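Local coordinates for protein alanine racemase (Enterococcus faecalis, PDB 3E6E) that belongs to the alanine racemase family, joins a TIM-barrel domain to a beta-rich C-terminal domain, and binds DCS in pockets built by both subunits of its dimer, at residues Trp5-Arg10 with Tyr286-Leu291; Arg153-Gln156 with Glu160-Trp163; Thr168-Ala173 with Ser179-Gln184. The protein carries 1 engineered substitution. All coordinates share one frame; numbering follows the deposited sequence.

Interaction 1: residues Trp5-Arg10 with Tyr286-Leu291; sequences WHRPTR and YADGWL. With DCS (D-[3-hydroxy-2-methyl-5-phosphonooxymethyl-pyridin-4-ylmethyl]-N,O-cycloserylamide), chain F.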
loop_
_atom_site.group_PDB
_atom_site.type_symbol
_atom_site.label_atom_id
_atom_site.label_comp_id
_atom_site.label_asym_id
_atom_site.label_seq_id
_atom_site.Cartn_x
_atom_site.Cartn_y
_atom_site.Cartn_z
ATOM N N TRP A 5 2.901 -15.748 4.155
ATOM C CA TRP A 5 3.196 -16.413 5.415
ATOM C C TRP A 5 4.534 -17.166 5.357
ATOM O O TRP A 5 5.106 -17.510 6.391
ATOM C CB TRP A 5 2.082 -17.399 5.783
ATOM C CG TRP A 5 0.768 -16.761 6.050
ATOM C CD1 TRP A 5 -0.281 -16.618 5.176
ATOM C CD2 TRP A 5 0.348 -16.180 7.284
ATOM N NE1 TRP A 5 -1.335 -15.982 5.802
ATOM C CE2 TRP A 5 -0.974 -15.702 7.095
ATOM C CE3 TRP A 5 0.960 -16.011 8.533
ATOM C CZ2 TRP A 5 -1.693 -15.069 8.115
ATOM C CZ3 TRP A 5 0.247 -15.382 9.549
ATOM C CH2 TRP A 5 -1.066 -14.919 9.333
ATOM N N HIS A 6 5.032 -17.414 4.148
ATOM C CA HIS A 6 6.281 -18.141 3.996
ATOM C C HIS A 6 7.506 -17.251 3.905
ATOM O O HIS A 6 8.544 -17.652 3.377
ATOM C CB HIS A 6 6.186 -19.088 2.794
ATOM C CG HIS A 6 5.120 -20.127 2.961
ATOM N ND1 HIS A 6 3.828 -19.947 2.514
ATOM C CD2 HIS A 6 5.119 -21.295 3.650
ATOM C CE1 HIS A 6 3.077 -20.955 2.922
ATOM N NE2 HIS A 6 3.835 -21.787 3.616
ATOM N N ARG A 7 7.377 -16.045 4.452
ATOM C CA ARG A 7 8.450 -15.065 4.479
ATOM C C ARG A 7 8.451 -14.516 5.895
ATOM O O ARG A 7 7.428 -14.058 6.389
ATOM C CB ARG A 7 8.171 -13.948 3.481
ATOM C CG ARG A 7 9.168 -12.808 3.545
ATOM C CD ARG A 7 8.804 -11.672 2.596
ATOM N NE ARG A 7 7.518 -11.076 2.930
ATOM C CZ ARG A 7 7.075 -9.929 2.430
ATOM N NH1 ARG A 7 7.823 -9.254 1.569
ATOM N NH2 ARG A 7 5.892 -9.449 2.804
ATOM N N PRO A 8 9.599 -14.556 6.576
ATOM C CA PRO A 8 9.660 -14.045 7.948
ATOM C C PRO A 8 9.256 -12.570 8.176
ATOM O O PRO A 8 9.256 -12.094 9.318
ATOM C CB PRO A 8 11.107 -14.329 8.353
ATOM C CG PRO A 8 11.845 -14.237 7.044
ATOM C CD PRO A 8 10.930 -14.981 6.105
ATOM N N THR A 9 8.913 -11.838 7.124
ATOM C CA THR A 9 8.535 -10.446 7.330
ATOM C C THR A 9 7.125 -10.407 7.901
ATOM O O THR A 9 6.161 -10.720 7.201
ATOM C CB THR A 9 8.569 -9.651 6.021
ATOM O OG1 THR A 9 9.859 -9.793 5.418
ATOM C CG2 THR A 9 8.317 -8.172 6.288
ATOM N N ARG A 10 7.011 -10.009 9.169
ATOM C CA ARG A 10 5.716 -9.953 9.855
ATOM C C ARG A 10 5.346 -8.612 10.491
ATOM O O ARG A 10 6.211 -7.809 10.870
ATOM C CB ARG A 10 5.658 -11.021 10.947
ATOM C CG ARG A 10 5.844 -12.427 10.437
ATOM C CD ARG A 10 5.434 -13.454 11.489
ATOM N NE ARG A 10 5.328 -14.797 10.927
ATOM C CZ ARG A 10 4.791 -15.063 9.737
ATOM N NH1 ARG A 10 4.319 -14.080 8.980
ATOM N NH2 ARG A 10 4.720 -16.311 9.300
ATOM N N TYR A 286 9.526 -1.952 -1.014
ATOM C CA TYR A 286 8.492 -0.962 -1.179
ATOM C C TYR A 286 7.147 -1.520 -1.596
ATOM O O TYR A 286 6.147 -0.809 -1.592
ATOM C CB TYR A 286 8.951 0.162 -2.125
ATOM C CG TYR A 286 9.423 -0.242 -3.498
ATOM C CD1 TYR A 286 8.514 -0.585 -4.501
ATOM C CD2 TYR A 286 10.788 -0.179 -3.826
ATOM C CE1 TYR A 286 8.943 -0.841 -5.804
ATOM C CE2 TYR A 286 11.236 -0.434 -5.124
ATOM C CZ TYR A 286 10.310 -0.755 -6.115
ATOM O OH TYR A 286 10.734 -0.910 -7.419
ATOM N N ALA A 287 7.117 -2.798 -1.938
ATOM C CA ALA A 287 5.874 -3.434 -2.334
ATOM C C ALA A 287 5.137 -3.778 -1.052
ATOM O O ALA A 287 3.945 -4.052 -1.065
ATOM C CB ALA A 287 6.157 -4.689 -3.130
ATOM N N ASP A 288 5.870 -3.762 0.053
ATOM C CA ASP A 288 5.317 -4.065 1.365
ATOM C C ASP A 288 4.863 -2.761 1.997
ATOM O O ASP A 288 4.079 -2.754 2.963
ATOM C CB ASP A 288 6.388 -4.682 2.269
ATOM C CG ASP A 288 6.795 -6.068 1.841
ATOM O OD1 ASP A 288 7.924 -6.459 2.190
ATOM O OD2 ASP A 288 5.999 -6.777 1.179
ATOM N N GLY A 289 5.395 -1.664 1.457
ATOM C CA GLY A 289 5.087 -0.344 1.969
ATOM C C GLY A 289 6.276 0.262 2.692
ATOM O O GLY A 289 6.136 1.221 3.451
ATOM N N TRP A 290 7.450 -0.325 2.474
ATOM C CA TRP A 290 8.703 0.159 3.067
ATOM C C TRP A 290 9.276 0.983 1.911
ATOM O O TRP A 290 10.213 0.576 1.240
ATOM C CB TRP A 290 9.596 -1.042 3.405
ATOM C CG TRP A 290 10.769 -0.744 4.273
ATOM C CD1 TRP A 290 12.082 -0.761 3.907
ATOM C CD2 TRP A 290 10.743 -0.373 5.666
ATOM N NE1 TRP A 290 12.879 -0.423 4.982
ATOM C CE2 TRP A 290 12.083 -0.179 6.071
ATOM C CE3 TRP A 290 9.720 -0.183 6.604
ATOM C CZ2 TRP A 290 12.425 0.196 7.375
ATOM C CZ3 TRP A 290 10.063 0.192 7.902
ATOM C CH2 TRP A 290 11.405 0.378 8.273
ATOM N N LEU A 291 8.662 2.139 1.680
ATOM C CA LEU A 291 9.014 3.040 0.594
ATOM C C LEU A 291 10.486 3.387 0.394
ATOM O O LEU A 291 11.249 3.555 1.346
ATOM C CB LEU A 291 8.200 4.332 0.723
ATOM C CG LEU A 291 6.674 4.204 0.807
ATOM C CD1 LEU A 291 6.065 5.573 0.545
ATOM C CD2 LEU A 291 6.147 3.199 -0.219
HETATM N N1 DCS F . 15.103 -10.235 -11.949
HETATM C C2 DCS F . 15.241 -10.053 -10.539
HETATM C C2A DCS F . 16.196 -10.922 -9.721
HETATM C C3 DCS F . 14.457 -9.054 -9.953
HETATM O O3 DCS F . 14.518 -8.815 -8.622
HETATM C C4 DCS F . 13.566 -8.260 -10.804
HETATM C C4A DCS F . 12.733 -7.190 -10.177
HETATM C C5 DCS F . 13.496 -8.525 -12.252
HETATM C C6 DCS F . 14.270 -9.506 -12.773
HETATM C C5A DCS F . 12.587 -7.748 -13.249
HETATM O O4P DCS F . 12.996 -6.367 -13.399
HETATM P P DCS F . 12.291 -5.266 -14.355
HETATM O O1P DCS F . 12.396 -5.746 -15.733
HETATM O O2P DCS F . 10.892 -5.103 -13.947
HETATM O O3P DCS F . 13.016 -4.019 -14.193
HETATM N N DCS F . 13.629 -6.084 -9.686
HETATM C CA DCS F . 13.059 -4.975 -9.073
HETATM C C DCS F . 12.916 -4.789 -7.668
HETATM O O DCS F . 13.308 -5.665 -6.707
HETATM N ND DCS F . 12.343 -3.633 -7.457
HETATM O OG DCS F . 12.095 -3.039 -8.684
HETATM C CB DCS F . 12.532 -3.858 -9.663
#

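Interaction 2: residues Arg153-Gln156 with Glu160-Trp163; sequences RFVQ and EFLW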
loop_
_atom_site.group_PDB
_atom_site.type_symbol
_atom_site.label_atom_id
_atom_site.label_comp_id
_atom_site.label_asym_id
_atom_site.label_seq_id
_atom_site.Cartn_x
_atom_site.Cartn_y
_atom_site.Cartn_z
ATOM N N ARG A 153 -35.711 19.075 9.465
ATOM C CA ARG A 153 -37.170 19.108 9.435
ATOM C C ARG A 153 -37.716 18.134 8.405
ATOM O O ARG A 153 -38.836 17.641 8.525
ATOM C CB ARG A 153 -37.662 20.524 9.128
ATOM C CG ARG A 153 -39.061 20.816 9.641
ATOM C CD ARG A 153 -39.352 22.306 9.578
ATOM N NE ARG A 153 -39.395 22.786 8.201
ATOM C CZ ARG A 153 -40.297 22.402 7.299
ATOM N NH1 ARG A 153 -41.244 21.526 7.620
ATOM N NH2 ARG A 153 -40.258 22.905 6.072
ATOM N N PHE A 154 -36.913 17.846 7.392
ATOM C CA PHE A 154 -37.342 16.931 6.355
ATOM C C PHE A 154 -37.244 15.512 6.870
ATOM O O PHE A 154 -38.198 14.753 6.802
ATOM C CB PHE A 154 -36.475 17.111 5.108
ATOM C CG PHE A 154 -36.888 16.248 3.957
ATOM C CD1 PHE A 154 -36.522 14.909 3.908
ATOM C CD2 PHE A 154 -37.656 16.770 2.922
ATOM C CE1 PHE A 154 -36.915 14.098 2.837
ATOM C CE2 PHE A 154 -38.057 15.970 1.846
ATOM C CZ PHE A 154 -37.688 14.636 1.802
ATOM N N VAL A 155 -36.081 15.161 7.398
ATOM C CA VAL A 155 -35.858 13.825 7.915
ATOM C C VAL A 155 -36.833 13.448 9.018
ATOM O O VAL A 155 -37.369 12.342 9.019
ATOM C CB VAL A 155 -34.426 13.690 8.426
ATOM C CG1 VAL A 155 -34.277 12.419 9.237
ATOM C CG2 VAL A 155 -33.476 13.683 7.245
ATOM N N GLN A 156 -37.056 14.363 9.957
ATOM C CA GLN A 156 -37.989 14.110 11.054
ATOM C C GLN A 156 -39.386 13.908 10.492
ATOM O O GLN A 156 -40.272 13.373 11.158
ATOM C CB GLN A 156 -38.043 15.295 12.012
ATOM C CG GLN A 156 -36.782 15.572 12.772
ATOM C CD GLN A 156 -36.966 16.732 13.722
ATOM O OE1 GLN A 156 -37.315 17.838 13.298
ATOM N NE2 GLN A 156 -36.742 16.491 15.014
ATOM N N GLU A 160 -39.693 7.117 7.189
ATOM C CA GLU A 160 -38.793 6.079 6.699
ATOM C C GLU A 160 -37.363 6.322 7.174
ATOM O O GLU A 160 -36.526 5.420 7.138
ATOM C CB GLU A 160 -38.835 6.009 5.172
ATOM C CG GLU A 160 -40.135 5.455 4.612
ATOM C CD GLU A 160 -40.948 6.504 3.880
ATOM O OE1 GLU A 160 -41.531 6.178 2.824
ATOM O OE2 GLU A 160 -41.006 7.657 4.361
ATOM N N PHE A 161 -37.092 7.544 7.618
ATOM C CA PHE A 161 -35.782 7.892 8.144
ATOM C C PHE A 161 -35.855 7.784 9.666
ATOM O O PHE A 161 -36.883 7.404 10.221
ATOM C CB PHE A 161 -35.426 9.338 7.773
ATOM C CG PHE A 161 -35.373 9.600 6.292
ATOM C CD1 PHE A 161 -34.368 9.042 5.506
ATOM C CD2 PHE A 161 -36.315 10.418 5.686
ATOM C CE1 PHE A 161 -34.305 9.297 4.143
ATOM C CE2 PHE A 161 -36.259 10.678 4.321
ATOM C CZ PHE A 161 -35.253 10.117 3.548
ATOM N N LEU A 162 -34.756 8.123 10.332
ATOM C CA LEU A 162 -34.716 8.135 11.788
ATOM C C LEU A 162 -33.930 9.335 12.309
ATOM O O LEU A 162 -34.318 9.962 13.294
ATOM C CB LEU A 162 -34.105 6.837 12.319
ATOM C CG LEU A 162 -33.762 6.806 13.809
ATOM C CD1 LEU A 162 -34.962 7.228 14.645
ATOM C CD2 LEU A 162 -33.275 5.426 14.221
ATOM N N TRP A 163 -32.825 9.647 11.640
ATOM C CA TRP A 163 -31.919 10.691 12.103
ATOM C C TRP A 163 -31.206 10.477 13.434
ATOM O O TRP A 163 -31.565 11.080 14.446
ATOM C CB TRP A 163 -32.647 12.034 12.192
ATOM C CG TRP A 163 -31.749 13.181 12.539
ATOM C CD1 TRP A 163 -30.470 13.383 12.104
ATOM C CD2 TRP A 163 -32.059 14.288 13.392
ATOM N NE1 TRP A 163 -29.968 14.547 12.636
ATOM C CE2 TRP A 163 -30.924 15.122 13.430
ATOM C CE3 TRP A 163 -33.187 14.663 14.131
ATOM C CZ2 TRP A 163 -30.884 16.300 14.174
ATOM C CZ3 TRP A 163 -33.144 15.832 14.869
ATOM C CH2 TRP A 163 -32.002 16.636 14.884
#

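Interaction 3: residues Thr168-Ala173 with Ser179-Gln184; sequences THFSTA and SYFEKQ. With DCS (D-[3-hydroxy-2-methyl-5-phosphonooxymethyl-pyridin-4-ylmethyl]-N,O-cycloserylamide), chain D.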
loop_
_atom_site.group_PDB
_atom_site.type_symbol
_atom_site.label_atom_id
_atom_site.label_comp_id
_atom_site.label_asym_id
_atom_site.label_seq_id
_atom_site.Cartn_x
_atom_site.Cartn_y
_atom_site.Cartn_z
ATOM N N THR A 168 -19.849 17.049 12.873
ATOM C CA THR A 168 -18.964 17.726 11.951
ATOM C C THR A 168 -17.552 17.197 12.216
ATOM O O THR A 168 -17.341 16.364 13.109
ATOM C CB THR A 168 -18.988 19.230 12.125
ATOM O OG1 THR A 168 -18.359 19.826 10.988
ATOM C CG2 THR A 168 -18.232 19.639 13.370
ATOM N N HIS A 169 -16.580 17.671 11.452
ATOM C CA HIS A 169 -15.236 17.173 11.626
ATOM C C HIS A 169 -14.260 18.328 11.627
ATOM O O HIS A 169 -14.362 19.236 10.814
ATOM C CB HIS A 169 -14.914 16.185 10.499
ATOM C CG HIS A 169 -13.596 15.488 10.667
ATOM N ND1 HIS A 169 -13.327 14.641 11.724
ATOM C CD2 HIS A 169 -12.453 15.561 9.943
ATOM C CE1 HIS A 169 -12.076 14.228 11.644
ATOM N NE2 HIS A 169 -11.524 14.771 10.574
ATOM N N PHE A 170 -13.315 18.302 12.550
ATOM C CA PHE A 170 -12.337 19.372 12.627
ATOM C C PHE A 170 -11.128 19.134 11.714
ATOM O O PHE A 170 -10.778 17.977 11.424
ATOM C CB PHE A 170 -11.895 19.528 14.072
ATOM C CG PHE A 170 -12.984 20.021 14.984
ATOM C CD1 PHE A 170 -13.303 21.373 15.034
ATOM C CD2 PHE A 170 -13.661 19.137 15.820
ATOM C CE1 PHE A 170 -14.269 21.838 15.908
ATOM C CE2 PHE A 170 -14.635 19.600 16.695
ATOM C CZ PHE A 170 -14.938 20.953 16.742
ATOM N N SER A 171 -10.502 20.221 11.265
ATOM C CA SER A 171 -9.351 20.105 10.388
ATOM C C SER A 171 -8.063 20.565 11.040
ATOM O O SER A 171 -6.984 20.305 10.519
ATOM C CB SER A 171 -9.567 20.908 9.107
ATOM O OG SER A 171 -9.577 22.306 9.360
ATOM N N THR A 172 -8.178 21.239 12.182
ATOM C CA THR A 172 -7.013 21.759 12.895
ATOM C C THR A 172 -6.989 21.441 14.379
ATOM O O THR A 172 -6.293 22.106 15.134
ATOM C CB THR A 172 -6.927 23.299 12.765
ATOM O OG1 THR A 172 -8.145 23.884 13.240
ATOM C CG2 THR A 172 -6.715 23.697 11.322
ATOM N N ALA A 173 -7.727 20.420 14.799
ATOM C CA ALA A 173 -7.791 20.061 16.216
ATOM C C ALA A 173 -6.466 19.633 16.820
ATOM O O ALA A 173 -6.281 19.727 18.030
ATOM C CB ALA A 173 -8.818 18.965 16.426
ATOM N N SER A 179 -7.193 28.842 16.897
ATOM C CA SER A 179 -8.074 29.738 16.151
ATOM C C SER A 179 -9.086 29.050 15.231
ATOM O O SER A 179 -10.296 29.093 15.481
ATOM C CB SER A 179 -7.231 30.722 15.341
ATOM O OG SER A 179 -6.278 31.353 16.174
ATOM N N TYR A 180 -8.595 28.427 14.166
ATOM C CA TYR A 180 -9.476 27.767 13.220
ATOM C C TYR A 180 -10.416 26.814 13.944
ATOM O O TYR A 180 -11.593 26.731 13.617
ATOM C CB TYR A 180 -8.666 27.010 12.161
ATOM C CG TYR A 180 -9.455 26.700 10.908
ATOM C CD1 TYR A 180 -9.720 27.694 9.962
ATOM C CD2 TYR A 180 -9.999 25.432 10.691
ATOM C CE1 TYR A 180 -10.513 27.431 8.828
ATOM C CE2 TYR A 180 -10.797 25.164 9.564
ATOM C CZ TYR A 180 -11.048 26.169 8.640
ATOM O OH TYR A 180 -11.825 25.904 7.530
ATOM N N PHE A 181 -9.907 26.101 14.938
ATOM C CA PHE A 181 -10.739 25.157 15.677
ATOM C C PHE A 181 -11.950 25.881 16.256
ATOM O O PHE A 181 -13.103 25.522 15.987
ATOM C CB PHE A 181 -9.943 24.518 16.820
ATOM C CG PHE A 181 -10.722 23.483 17.601
ATOM C CD1 PHE A 181 -10.840 22.177 17.131
ATOM C CD2 PHE A 181 -11.363 23.827 18.787
ATOM C CE1 PHE A 181 -11.585 21.236 17.832
ATOM C CE2 PHE A 181 -12.114 22.892 19.493
ATOM C CZ PHE A 181 -12.227 21.593 19.018
ATOM N N GLU A 182 -11.667 26.900 17.062
ATOM C CA GLU A 182 -12.689 27.709 17.695
ATOM C C GLU A 182 -13.734 28.141 16.677
ATOM O O GLU A 182 -14.933 28.092 16.944
ATOM C CB GLU A 182 -12.034 28.925 18.350
ATOM C CG GLU A 182 -11.844 28.740 19.855
ATOM C CD GLU A 182 -10.610 29.419 20.423
ATOM O OE1 GLU A 182 -10.426 30.636 20.210
ATOM O OE2 GLU A 182 -9.831 28.721 21.108
ATOM N N LYS A 183 -13.269 28.543 15.498
ATOM C CA LYS A 183 -14.160 28.966 14.424
ATOM C C LYS A 183 -15.124 27.840 14.064
ATOM O O LYS A 183 -16.338 28.038 14.049
ATOM C CB LYS A 183 -13.352 29.376 13.190
ATOM C CG LYS A 183 -14.191 29.694 11.963
ATOM C CD LYS A 183 -13.347 30.259 10.818
ATOM C CE LYS A 183 -12.709 31.607 11.196
ATOM N NZ LYS A 183 -12.114 32.348 10.028
ATOM N N GLN A 184 -14.592 26.654 13.788
ATOM C CA GLN A 184 -15.464 25.537 13.434
ATOM C C GLN A 184 -16.454 25.274 14.549
ATOM O O GLN A 184 -17.630 25.065 14.297
ATOM C CB GLN A 184 -14.658 24.267 13.135
ATOM C CG GLN A 184 -13.872 24.342 11.827
ATOM C CD GLN A 184 -13.278 23.011 11.426
ATOM O OE1 GLN A 184 -14.002 22.063 11.119
ATOM N NE2 GLN A 184 -11.949 22.934 11.425
HETATM N N1 DCS D . -14.331 11.259 12.058
HETATM C C2 DCS D . -14.292 11.460 10.639
HETATM C C2A DCS D . -15.463 12.083 9.904
HETATM C C3 DCS D . -13.132 11.065 9.964
HETATM O O3 DCS D . -13.015 11.216 8.626
HETATM C C4 DCS D . -12.042 10.476 10.726
HETATM C C4A DCS D . -10.777 10.051 10.007
HETATM C C5 DCS D . -12.186 10.319 12.175
HETATM C C6 DCS D . -13.320 10.709 12.795
HETATM C C5A DCS D . -11.110 9.726 13.051
HETATM O O4P DCS D . -9.990 10.615 13.061
HETATM P P DCS D . -8.633 10.379 13.861
HETATM O O1P DCS D . -8.985 10.325 15.266
HETATM O O2P DCS D . -8.021 9.138 13.396
HETATM O O3P DCS D . -7.765 11.521 13.596
HETATM N N DCS D . -10.162 11.233 9.279
HETATM C CA DCS D . -8.980 11.088 8.539
HETATM C C DCS D . -8.895 11.031 7.116
HETATM O O DCS D . -9.948 11.072 6.250
HETATM N ND DCS D . -7.632 10.934 6.777
HETATM O OG DCS D . -6.869 10.919 7.927
HETATM C CB DCS D . -7.693 11.010 8.992
#

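Interaction 1: residues Trp5-Arg10 with Tyr286-Leu291
D288 OD2 is the gripped atom of this contact: R7 NH1 and R7 NH2 each stand 3.1 Å from it, and R365, through NE, adds a salt bridge of its own. The bond from R7 NH1 is weak, whereas the one from R7 NH2 is sounder. The second carboxylate oxygen, D288 OD1, makes a 2.9 Å salt bridge to R7 NH1, whose hydrogen-bond component is weak and strongly bent, and also accepts the backbone N-H of G285. R7 and D288 approach from opposite directions, yet their flat groups are not coplanar; the guanidinium and carboxylate planes are 73° apart. D288 OD2 lies almost in the guanidinium plane of R7, but R7 NH2 meets it from 50° out of the carboxylate plane. The R7 chain runs extended through CG and CD and then bends at chi3 (62°), which turns the guanidinium toward the acid. T9 CB lies 3.5 Å above the guanidinium plane of R7, offset toward the rim; the T9 hydroxyl is engaged by P283 O and S251 OG. Two arginines around one carboxylate would be expected to favour its ionised form. Two residues before D288, the Y286 hydroxyl makes a weak 2.8 Å hydrogen bond from OH to OG of DCS, and its ring packs on Y356 of the second subunit. The salt bridge thus ties the N-terminal loop to a segment that contributes Y286 to the DCS pocket, a site shared between the C-terminal domain of one chain and the barrel of the other, as is usual in alanine racemase dimers.

Interaction 2: residues Arg153-Gln156 with Glu160-Trp163
V155 sets the geometry here, because its side chain crosses those of both F161 and W163 at about a right angle. With CG1 anti to the backbone N (chi1 167°), this one methyl reaches two partners: V155 CG1 lies 3.6 Å from F161 CB and 3.4 Å from W163 CB. The closest approaches of this methyl are to the two beta carbons. The two phenylalanines meet differently. F161 CE2 comes to the edge of the F154 ring, near its plane, 3.8 Å from F154 CE1, so the rings touch at a corner and do not stack. At the more exposed end, Q156 lies alongside W163 and points the same way, its chain extended beyond CG. The amide plane stands 84° from the indole plane, and Q156 NE2 is 3.7 Å from W163 CZ3, a van der Waals approach. The contact is mainly apolar packing between the last turns of helix 145-158 and the loop leading into barrel strand 165-167. On its inner side V155 and F161 both rest on L112 of helix 109-117 and V129 of strand 129-132, while W163 reaches L131 of that strand and P199.

Interaction 3: residues Thr168-Ala173 with Ser179-Gln184
In the strand-loop-helix unit of the barrel that runs from strand 165-167 into helix 179-193, the loop carries H169 of the DCS pocket and packs back on the first turns of the helix. F170 and F181 form an offset aromatic stack there, with ring centroids 4.0 Å apart and planes inclined by 26°. The overlap is unequal: F181 CE1 sits 3.1 Å above the F170 ring, over its centre, whereas F170 CE1 lies over the F181 face toward the rim. F181 reaches this position with CG anti to its own N (chi1 -178°). A173 adds a methyl contact, A173 CB to F181 CE1 at 3.8 Å, and the aliphatic start of Q184 packs obliquely against F170, with Q184 CB 3.7 Å from F170 CE1. Y180, one residue before F181, meets T172 and S171. T172 and Y180 cross at about a right angle, and T172 OG1 lies at the edge of the Y180 ring, in its plane, and 3.3 Å from Y180 CB. The T172 chi1 of 56° places OG1 between the backbone N and carbonyl carbon. This oxygen also comes near the F181 N, but the angle is too poor for a hydrogen bond. S171 OG presses closely on the same tyrosine, 3.1 Å from Y180 CE2. H169, just before F170, turns the other way and lays one ring face over the pyridine of DCS, H169 ND1 being 3.5 Å from DCS C2; its NE2 is hydrogen-bonded to Y267 OH of the second subunit. S171 and T172 pack on G266 and G268 of the second subunit. The loop is thus backed by helix 179-193. Helix 207-212 flanks the stack, with T209 touching both F170 and F181, and H213 stacks on F181.

Interactions 1 and 3 each supply a residue to a DCS site, but to different ligand copies. In interaction 1 the loop 286-291 brings Y286 to one ligand, whereas interaction 3 carries H169 over the other, and both contacts touch the second subunit. Within one chain they lie on opposite sides of its centre, with centres 38 Å apart and nearest atoms about 22 Å apart. Interaction 2 is in the same barrel domain as interaction 3 and precedes it along the chain; their centres are 27 Å apart and their nearest atoms about 10 Å. The two are joined through strand 165-167, which runs from 160-163 toward 168-173. Interaction 2 itself touches neither ligand nor partner chain.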